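Local coordinates for HD domain-containing protein (Aquifex aeolicus, PDB 2HEK) that is of unknown function but binds GDP and zinc and, as an HD-domain protein, may act as a dGTPase, at residues Y41-S46 with R227-H232. Sequence-based numbering, arbitrary orientation.
With GDP (guanosine-5'-diphosphate), chain G.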
# COMPACT_ATOMS: atom_id res chain seq x y z
N TYR A 41 10.69 -20.89 -6.04
CA TYR A 41 9.50 -20.59 -6.87
C TYR A 41 8.64 -21.85 -7.03
O TYR A 41 7.47 -21.76 -7.42
CB TYR A 41 9.90 -20.04 -8.25
CG TYR A 41 10.56 -21.09 -9.13
CD1 TYR A 41 9.84 -21.76 -10.10
CD2 TYR A 41 11.90 -21.42 -8.98
CE1 TYR A 41 10.42 -22.73 -10.91
CE2 TYR A 41 12.49 -22.39 -9.78
CZ TYR A 41 11.74 -23.05 -10.73
OH TYR A 41 12.32 -24.00 -11.54
N LEU A 42 9.21 -23.01 -6.68
CA LEU A 42 8.44 -24.26 -6.72
C LEU A 42 7.46 -24.34 -5.55
O LEU A 42 6.59 -25.22 -5.52
CB LEU A 42 9.38 -25.47 -6.71
CG LEU A 42 10.21 -25.65 -7.99
CD1 LEU A 42 11.15 -26.88 -7.81
CD2 LEU A 42 9.32 -25.82 -9.25
N VAL A 43 7.59 -23.44 -4.58
CA VAL A 43 6.70 -23.37 -3.42
C VAL A 43 5.96 -22.01 -3.40
O VAL A 43 4.74 -21.94 -3.15
CB VAL A 43 7.51 -23.53 -2.10
CG1 VAL A 43 6.62 -23.37 -0.86
CG2 VAL A 43 8.24 -24.86 -2.05
N PHE A 44 6.71 -20.93 -3.65
CA PHE A 44 6.17 -19.53 -3.71
C PHE A 44 6.24 -19.11 -5.17
O PHE A 44 7.30 -18.68 -5.62
CB PHE A 44 7.02 -18.56 -2.86
CG PHE A 44 6.94 -18.83 -1.38
CD1 PHE A 44 7.81 -19.75 -0.76
CD2 PHE A 44 5.94 -18.20 -0.60
CE1 PHE A 44 7.68 -20.05 0.62
CE2 PHE A 44 5.82 -18.50 0.79
CZ PHE A 44 6.70 -19.40 1.39
N PRO A 45 5.16 -19.33 -5.94
CA PRO A 45 5.29 -19.30 -7.41
C PRO A 45 5.82 -17.98 -7.99
O PRO A 45 6.50 -18.00 -9.02
CB PRO A 45 3.84 -19.58 -7.89
CG PRO A 45 3.29 -20.46 -6.80
CD PRO A 45 3.80 -19.77 -5.54
N SER A 46 5.56 -16.87 -7.31
CA SER A 46 5.94 -15.54 -7.83
C SER A 46 7.40 -15.15 -7.46
O SER A 46 7.84 -14.06 -7.81
CB SER A 46 4.94 -14.51 -7.32
OG SER A 46 3.66 -14.68 -7.96
N ARG A 227 13.32 -26.18 2.07
CA ARG A 227 14.54 -26.82 2.58
C ARG A 227 14.80 -28.19 1.92
O ARG A 227 15.93 -28.44 1.48
CB ARG A 227 14.52 -26.91 4.11
CG ARG A 227 14.68 -25.53 4.86
CD ARG A 227 16.06 -24.87 4.69
NE ARG A 227 17.15 -25.80 4.97
CZ ARG A 227 18.14 -26.12 4.12
NH1 ARG A 227 18.24 -25.55 2.92
NH2 ARG A 227 19.06 -27.02 4.48
N ILE A 228 13.78 -29.02 1.79
CA ILE A 228 13.99 -30.37 1.15
C ILE A 228 14.36 -30.28 -0.35
O ILE A 228 15.22 -31.03 -0.85
CB ILE A 228 12.83 -31.41 1.44
CG1 ILE A 228 13.18 -32.83 0.96
CG2 ILE A 228 11.46 -30.97 0.86
CD1 ILE A 228 14.40 -33.45 1.71
N LEU A 229 13.73 -29.35 -1.06
CA LEU A 229 14.13 -29.09 -2.43
C LEU A 229 15.62 -28.72 -2.54
O LEU A 229 16.32 -29.20 -3.42
CB LEU A 229 13.25 -27.99 -3.06
CG LEU A 229 11.77 -28.40 -3.25
CD1 LEU A 229 10.87 -27.19 -3.62
CD2 LEU A 229 11.65 -29.52 -4.30
N SER A 230 16.09 -27.87 -1.65
CA SER A 230 17.50 -27.46 -1.63
C SER A 230 18.42 -28.63 -1.29
O SER A 230 19.50 -28.76 -1.87
CB SER A 230 17.70 -26.31 -0.64
OG SER A 230 19.06 -25.89 -0.65
N ILE A 231 17.98 -29.48 -0.35
CA ILE A 231 18.69 -30.73 -0.02
C ILE A 231 18.86 -31.61 -1.28
O ILE A 231 19.97 -31.97 -1.61
CB ILE A 231 18.03 -31.47 1.15
CG1 ILE A 231 18.23 -30.67 2.46
CG2 ILE A 231 18.57 -32.89 1.34
CD1 ILE A 231 17.35 -31.17 3.57
N HIS A 232 17.77 -31.86 -2.02
CA HIS A 232 17.85 -32.58 -3.30
C HIS A 232 18.73 -31.89 -4.34
O HIS A 232 19.55 -32.54 -4.99
CB HIS A 232 16.46 -32.86 -3.90
CG HIS A 232 15.60 -33.74 -3.04
ND1 HIS A 232 16.06 -34.91 -2.48
CD2 HIS A 232 14.30 -33.63 -2.68
CE1 HIS A 232 15.09 -35.47 -1.78
NE2 HIS A 232 14.01 -34.72 -1.90
PB GDP G . 3.21 -30.88 0.70
O1B GDP G . 3.58 -30.17 2.00
O2B GDP G . 3.36 -32.39 0.84
O3B GDP G . 1.76 -30.56 0.33
O3A GDP G . 4.22 -30.41 -0.47
PA GDP G . 3.80 -29.97 -1.96
O1A GDP G . 2.43 -30.44 -2.39
O2A GDP G . 4.83 -30.47 -2.94
O5' GDP G . 3.85 -28.35 -1.99
C5' GDP G . 3.71 -27.51 -0.86
C4' GDP G . 3.34 -26.08 -1.25
O4' GDP G . 3.80 -25.67 -2.56
C3' GDP G . 1.85 -25.86 -1.26
O3' GDP G . 1.67 -24.64 -0.48
C2' GDP G . 1.57 -25.51 -2.69
O2' GDP G . 0.53 -24.56 -2.65
C1' GDP G . 2.82 -24.84 -3.18
N9 GDP G . 3.06 -25.03 -4.63
C8 GDP G . 3.64 -24.14 -5.46
N7 GDP G . 3.76 -24.64 -6.71
C5 GDP G . 3.24 -25.88 -6.68
C6 GDP G . 3.02 -26.95 -7.67
O6 GDP G . 3.40 -26.75 -8.82
N1 GDP G . 2.49 -28.12 -7.28
C2 GDP G . 2.09 -28.33 -6.01
N2 GDP G . 1.53 -29.55 -5.70
N3 GDP G . 2.25 -27.37 -5.04
C4 GDP G . 2.80 -26.16 -5.32
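The carbonyl oxygen of Leu-42 accepts a hydrogen bond from Arg-280 NH2 and lies 3.1 Å from N7 of GDP. As N7 and the carbonyl oxygen are both acceptors, the guanidinium group probably eases their closeness. This is a nucleotide pocket of an HD-domain protein, built where the loop leading to helix 51-69, which carries the zinc ligand His-54, meets helix 224-240. One short loop thus serves two sides, lining GDP with carbonyl oxygens and some apolar groups while others meet the helix. Val-43 O approaches C8 of the base at 3.4 Å, and Pro-45 CG packs against the same carbon at 3.9 Å. His-282 and, from the second subunit, Gln-29 and Arg-32 also hydrogen-bond the nucleotide, placing the pocket at a subunit interface.

Behind this lining, Leu-229 alone represents 227-232; the two segments together bury a modest 112 Å². Val-43 divides its branches: CG1, anti to the backbone N (chi1 176°), faces the ribose O4' at 4.0 Å, while CG2 faces the helix. Leu-42 meets the helix through CB, its CG lying above one face of the Tyr-41 ring, offset toward the rim. A single methyl, Leu-229 CD1, bridges the two loop residues, 3.8 Å from both Leu-42 CB and Val-43 CG2.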